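Side-chain contacts in D-aminopeptidase (Burkholderia sp. LK4, PDB 5TZB), which probably removes N-terminal beta-amino acid residues from peptides, as a beta-aminopeptidase of peptidase family S58: residues His117-Val122 / Val145-Asp150; Gly151-Ile156 / Gly188-Glu193. One frame throughout, in Å; residues are numbered along the deposited sequence.

Interaction 1 of 2, residues His117-Val122 / Val145-Asp150; sequences HSVGAV and VMETYD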
loop_
_atom_site.group_PDB
_atom_site.type_symbol
_atom_site.label_atom_id
_atom_site.label_comp_id
_atom_site.label_asym_id
_atom_site.label_seq_id
_atom_site.Cartn_x
_atom_site.Cartn_y
_atom_site.Cartn_z
ATOM N N HIS C 117 24.537 -4.603 -7.897
ATOM C CA HIS C 117 25.549 -4.613 -6.855
ATOM C C HIS C 117 26.303 -3.286 -6.718
ATOM O O HIS C 117 27.216 -3.166 -5.909
ATOM C CB HIS C 117 26.517 -5.772 -7.099
ATOM C CG HIS C 117 25.895 -7.114 -6.857
ATOM N ND1 HIS C 117 26.555 -8.304 -7.071
ATOM C CD2 HIS C 117 24.667 -7.445 -6.388
ATOM C CE1 HIS C 117 25.757 -9.312 -6.767
ATOM N NE2 HIS C 117 24.604 -8.817 -6.344
ATOM N N SER C 118 25.888 -2.284 -7.476
ATOM C CA SER C 118 26.537 -0.984 -7.426
ATOM C C SER C 118 25.638 0.127 -6.864
ATOM O O SER C 118 26.048 1.292 -6.811
ATOM C CB SER C 118 27.017 -0.595 -8.834
ATOM O OG SER C 118 27.966 -1.519 -9.329
ATOM N N VAL C 119 24.420 -0.221 -6.460
ATOM C CA VAL C 119 23.452 0.780 -5.996
ATOM C C VAL C 119 23.953 1.634 -4.824
ATOM O O VAL C 119 23.813 2.858 -4.840
ATOM C CB VAL C 119 22.120 0.116 -5.602
ATOM C CG1 VAL C 119 21.187 1.120 -4.841
ATOM C CG2 VAL C 119 21.431 -0.442 -6.855
ATOM N N GLY C 120 24.541 0.994 -3.818
ATOM C CA GLY C 120 25.026 1.716 -2.661
ATOM C C GLY C 120 26.138 2.714 -2.956
ATOM O O GLY C 120 26.110 3.859 -2.473
ATOM N N ALA C 121 27.121 2.280 -3.746
ATOM C CA ALA C 121 28.238 3.148 -4.102
ATOM C C ALA C 121 27.720 4.364 -4.887
ATOM O O ALA C 121 28.149 5.490 -4.652
ATOM C CB ALA C 121 29.293 2.376 -4.914
ATOM N N VAL C 122 26.792 4.128 -5.807
ATOM C CA VAL C 122 26.187 5.208 -6.582
ATOM C C VAL C 122 25.378 6.149 -5.696
ATOM O O VAL C 122 25.476 7.380 -5.820
ATOM C CB VAL C 122 25.283 4.652 -7.717
ATOM C CG1 VAL C 122 24.398 5.754 -8.307
ATOM C CG2 VAL C 122 26.148 3.957 -8.799
ATOM N N VAL C 145 18.123 5.759 -6.432
ATOM C CA VAL C 145 18.938 4.931 -7.300
ATOM C C VAL C 145 18.168 3.647 -7.542
ATOM O O VAL C 145 17.618 3.065 -6.601
ATOM C CB VAL C 145 20.321 4.627 -6.702
ATOM C CG1 VAL C 145 21.154 3.788 -7.675
ATOM C CG2 VAL C 145 21.052 5.920 -6.384
ATOM N N MET C 146 18.067 3.249 -8.812
ATOM C CA MET C 146 17.364 2.031 -9.182
ATOM C C MET C 146 18.305 1.173 -10.005
ATOM O O MET C 146 19.370 1.642 -10.404
ATOM C CB MET C 146 16.077 2.368 -9.930
ATOM C CG MET C 146 15.061 3.094 -9.039
ATOM S SD MET C 146 13.552 3.573 -9.891
ATOM C CE MET C 146 14.142 5.000 -10.800
ATOM N N GLU C 147 17.931 -0.083 -10.256
ATOM C CA GLU C 147 18.868 -1.018 -10.854
ATOM C C GLU C 147 18.211 -2.119 -11.671
ATOM O O GLU C 147 17.027 -2.409 -11.499
ATOM C CB GLU C 147 19.728 -1.672 -9.764
ATOM C CG GLU C 147 18.942 -2.418 -8.684
ATOM C CD GLU C 147 18.441 -3.806 -9.126
ATOM O OE1 GLU C 147 19.041 -4.421 -10.040
ATOM O OE2 GLU C 147 17.444 -4.280 -8.540
ATOM N N THR C 148 18.996 -2.727 -12.554
ATOM C CA THR C 148 18.667 -4.032 -13.122
ATOM C C THR C 148 19.954 -4.890 -13.108
ATOM O O THR C 148 21.051 -4.378 -12.864
ATOM C CB THR C 148 18.075 -3.910 -14.545
ATOM O OG1 THR C 148 19.002 -3.217 -15.381
ATOM C CG2 THR C 148 16.745 -3.121 -14.519
ATOM N N TYR C 149 19.821 -6.186 -13.364
ATOM C CA TYR C 149 20.910 -7.146 -13.148
ATOM C C TYR C 149 21.662 -7.533 -14.439
ATOM O O TYR C 149 21.114 -8.232 -15.293
ATOM C CB TYR C 149 20.320 -8.384 -12.462
ATOM C CG TYR C 149 21.254 -9.552 -12.275
ATOM C CD1 TYR C 149 22.144 -9.602 -11.211
ATOM C CD2 TYR C 149 21.219 -10.633 -13.156
ATOM C CE1 TYR C 149 23.006 -10.697 -11.041
ATOM C CE2 TYR C 149 22.067 -11.725 -12.996
ATOM C CZ TYR C 149 22.955 -11.753 -11.935
ATOM O OH TYR C 149 23.794 -12.842 -11.790
ATOM N N ASP C 150 22.917 -7.096 -14.567
ATOM C CA ASP C 150 23.732 -7.418 -15.741
ATOM C C ASP C 150 24.740 -8.540 -15.467
ATOM O O ASP C 150 25.826 -8.547 -16.024
ATOM C CB ASP C 150 24.487 -6.176 -16.259
ATOM C CG ASP C 150 25.305 -5.455 -15.172
ATOM O OD1 ASP C 150 25.634 -6.054 -14.131
ATOM O OD2 ASP C 150 25.654 -4.275 -15.379
#
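The flat group here is the carboxylate of Glu147, but Val119 meets the aliphatic stem below it and neither a face nor an edge. Val119 CG2 rests 3.6 Å from Glu147 CB, with CG about as near, and the two side chains cross at roughly a right angle. With CG set between its backbone N and carbonyl carbon (chi1 58°), Glu147 offers both CB and CG to the valine, and a bend at chi2 turns the carboxylate away from it. The carboxylate lies beyond the valine: OE1 is hydrogen-bonded to Thr116 OG1 and OE2 to Asp94 N. Two bonds thus hold this buried acid group and probably limit its rotation. The other branch of Val119 serves Val145, with CG1 3.9 Å from Val145 CG1 as the two side chains run past each other in opposite directions. Val122 joins from one turn further along the helix. Its CG1 is 3.8 Å from Val145 CG1 and 3.9 Å from Val145 CG2, so it touches both branches. The helix start also faces a second subunit, whose Asp124 bonds Gly120 N and Ala121 N. Within the chain this is the helix-on-sheet packing of a beta-alpha-beta crossover: helix 119-129 lies in the connection between the adjacent parallel strands 111-115 and 144-148.

Interaction 2 of 2, residues Gly151-Ile156 / Gly188-Glu193; sequences GLLNDI and GMICHE
The backbones of 151-156 and 188-193 come closest at Leu153 and Gly188, whose CA atoms are 5.6 Å apart, and one water bridges them. It accepts from Leu153 N at 3.0 Å and donates to Gly188 O at 2.6 Å. Two buried backbone polar groups are thereby satisfied without touching each other. Leu153 also covers the same carbonyl with carbon: its CD1 is 3.7 Å from Gly188 O. The Gly188 oxygen thus has a polar partner in the water and an apolar neighbour in the leucine. Further along, Leu153 CD1 reaches Ile190 CG1 at 4.0 Å, and the two side chains meet at a slant. Leu152 comes to Ile190 at about a right angle, with CD2 3.7 Å from Ile190 CD1. The Ile190 methyl CD1 therefore touches both leucines. Leu152 CG is anti to its backbone N (chi1 -164°) and Leu153 CG anti to its carbonyl carbon (chi1 -63°), and in these two settings both neighbouring leucines bring a methyl to Ile190 CD1. Ile190 belongs to strand 190-191, which pairs antiparallel with 194-195 in a tight beta hairpin. His192 and Glu193 make its turn, both with left-handed backbone angles. The opposing loop follows strand 144-148. Residues 151-153 have a helical course without regular bonds, and an inverse gamma turn follows, centred on Asp155. Its Ile156 N to Asn154 O bond is weak. The Asn154 amide is held at both ends, ND2 by Asp150 OD1 and OD1 by Arg64 N. Leu152 and Leu153 also pack on Ala364 of strand 364-366, and Leu153 O is hydrogen-bonded to Ser361 OG.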
loop_
_atom_site.group_PDB
_atom_site.type_symbol
_atom_site.label_atom_id
_atom_site.label_comp_id
_atom_site.label_asym_id
_atom_site.label_seq_id
_atom_site.Cartn_x
_atom_site.Cartn_y
_atom_site.Cartn_z
ATOM N N GLY C 151 24.365 -9.482 -14.605
ATOM C CA GLY C 151 25.258 -10.544 -14.165
ATOM C C GLY C 151 25.799 -11.477 -15.233
ATOM O O GLY C 151 26.830 -12.113 -15.036
ATOM N N LEU C 152 25.122 -11.555 -16.373
ATOM C CA LEU C 152 25.555 -12.449 -17.444
ATOM C C LEU C 152 26.732 -11.881 -18.240
ATOM O O LEU C 152 27.753 -12.557 -18.423
ATOM C CB LEU C 152 24.387 -12.758 -18.382
ATOM C CG LEU C 152 24.604 -13.960 -19.309
ATOM C CD1 LEU C 152 24.756 -15.267 -18.524
ATOM C CD2 LEU C 152 23.450 -14.061 -20.291
ATOM N N LEU C 153 26.591 -10.641 -18.698
ATOM C CA LEU C 153 27.603 -9.991 -19.521
ATOM C C LEU C 153 28.614 -9.197 -18.712
ATOM O O LEU C 153 29.703 -8.917 -19.196
ATOM C CB LEU C 153 26.938 -9.072 -20.560
ATOM C CG LEU C 153 26.041 -9.747 -21.598
ATOM C CD1 LEU C 153 25.328 -8.717 -22.468
ATOM C CD2 LEU C 153 26.904 -10.670 -22.465
ATOM N N ASN C 154 28.249 -8.842 -17.482
ATOM C CA ASN C 154 29.092 -8.005 -16.626
ATOM C C ASN C 154 29.581 -8.764 -15.400
ATOM O O ASN C 154 28.871 -9.626 -14.873
ATOM C CB ASN C 154 28.320 -6.759 -16.169
ATOM C CG ASN C 154 29.141 -5.852 -15.267
ATOM O OD1 ASN C 154 30.242 -5.429 -15.629
ATOM N ND2 ASN C 154 28.624 -5.578 -14.070
ATOM N N ASP C 155 30.779 -8.424 -14.939
ATOM C CA ASP C 155 31.319 -8.949 -13.690
ATOM C C ASP C 155 30.640 -8.226 -12.526
ATOM O O ASP C 155 31.209 -7.324 -11.913
ATOM C CB ASP C 155 32.842 -8.764 -13.660
ATOM C CG ASP C 155 33.476 -9.251 -12.365
ATOM O OD1 ASP C 155 32.902 -10.142 -11.703
ATOM O OD2 ASP C 155 34.563 -8.744 -12.021
ATOM N N ILE C 156 29.416 -8.636 -12.218
ATOM C CA ILE C 156 28.586 -7.858 -11.311
ATOM C C ILE C 156 29.068 -7.970 -9.863
ATOM O O ILE C 156 28.806 -7.078 -9.050
ATOM C CB ILE C 156 27.093 -8.266 -11.408
ATOM C CG1 ILE C 156 26.203 -7.160 -10.828
ATOM C CG2 ILE C 156 26.837 -9.636 -10.742
ATOM C CD1 ILE C 156 24.702 -7.382 -10.999
ATOM N N GLY C 188 25.183 -3.519 -20.041
ATOM C CA GLY C 188 25.230 -4.969 -20.084
ATOM C C GLY C 188 23.888 -5.672 -20.013
ATOM O O GLY C 188 23.828 -6.864 -19.704
ATOM N N MET C 189 22.814 -4.958 -20.341
ATOM C CA MET C 189 21.469 -5.491 -20.166
ATOM C C MET C 189 20.930 -6.265 -21.377
ATOM O O MET C 189 21.374 -6.097 -22.516
ATOM C CB MET C 189 20.512 -4.352 -19.804
ATOM C CG MET C 189 20.920 -3.622 -18.524
ATOM S SD MET C 189 21.157 -4.778 -17.149
ATOM C CE MET C 189 21.986 -3.724 -15.955
ATOM N N ILE C 190 19.964 -7.124 -21.089
ATOM C CA ILE C 190 19.388 -8.054 -22.049
ATOM C C ILE C 190 17.866 -7.998 -21.954
ATOM O O ILE C 190 17.308 -8.091 -20.862
ATOM C CB ILE C 190 19.889 -9.481 -21.778
ATOM C CG1 ILE C 190 21.405 -9.554 -21.993
ATOM C CG2 ILE C 190 19.142 -10.495 -22.626
ATOM C CD1 ILE C 190 22.037 -10.878 -21.562
ATOM N N CYS C 191 17.196 -7.828 -23.088
ATOM C CA CYS C 191 15.743 -7.675 -23.105
ATOM C C CYS C 191 15.108 -8.584 -24.156
ATOM O O CYS C 191 15.530 -8.609 -25.313
ATOM C CB CYS C 191 15.366 -6.214 -23.353
ATOM S SG CYS C 191 13.586 -5.880 -23.359
ATOM N N HIS C 192 14.110 -9.354 -23.735
ATOM C CA HIS C 192 13.490 -10.359 -24.594
ATOM C C HIS C 192 14.529 -11.242 -25.298
ATOM O O HIS C 192 14.374 -11.615 -26.465
ATOM C CB HIS C 192 12.549 -9.692 -25.603
ATOM C CG HIS C 192 11.271 -9.209 -24.982
ATOM N ND1 HIS C 192 10.272 -10.072 -24.582
ATOM C CD2 HIS C 192 10.830 -7.962 -24.688
ATOM C CE1 HIS C 192 9.268 -9.375 -24.072
ATOM N NE2 HIS C 192 9.580 -8.093 -24.131
ATOM N N GLU C 193 15.600 -11.545 -24.563
ATOM C CA GLU C 193 16.677 -12.408 -25.031
ATOM C C GLU C 193 17.354 -11.832 -26.277
ATOM O O GLU C 193 17.946 -12.564 -27.071
ATOM C CB GLU C 193 16.145 -13.822 -25.276
ATOM C CG GLU C 193 15.460 -14.379 -24.041
ATOM C CD GLU C 193 14.925 -15.784 -24.227
ATOM O OE1 GLU C 193 13.707 -16.003 -24.004
ATOM O OE2 GLU C 193 15.726 -16.671 -24.564
HETATM O O HOH W 1 23.899 -9.328 -18.771
#

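The two contacts follow each other along the chain, and their centres lie about 13 Å apart. Both are buried and mainly apolar, though Leu152 at the margin of interaction 2 is partly exposed. Interaction 1 joins regular elements, a helix and a sheet strand, through branched valines and the stem of an acid. Interaction 2 lies farther from the chain centre, about 17 Å against 14 Å. It joins a loop to a short hairpin, and water supplies its polar link. Strand 144-148 of interaction 1 runs on into the loop of interaction 2. The two also touch directly: Tyr149 CD1 packs 3.4 Å from Ile156 CD1, and His117 ND1 makes a weak hydrogen bond with Ile156 O.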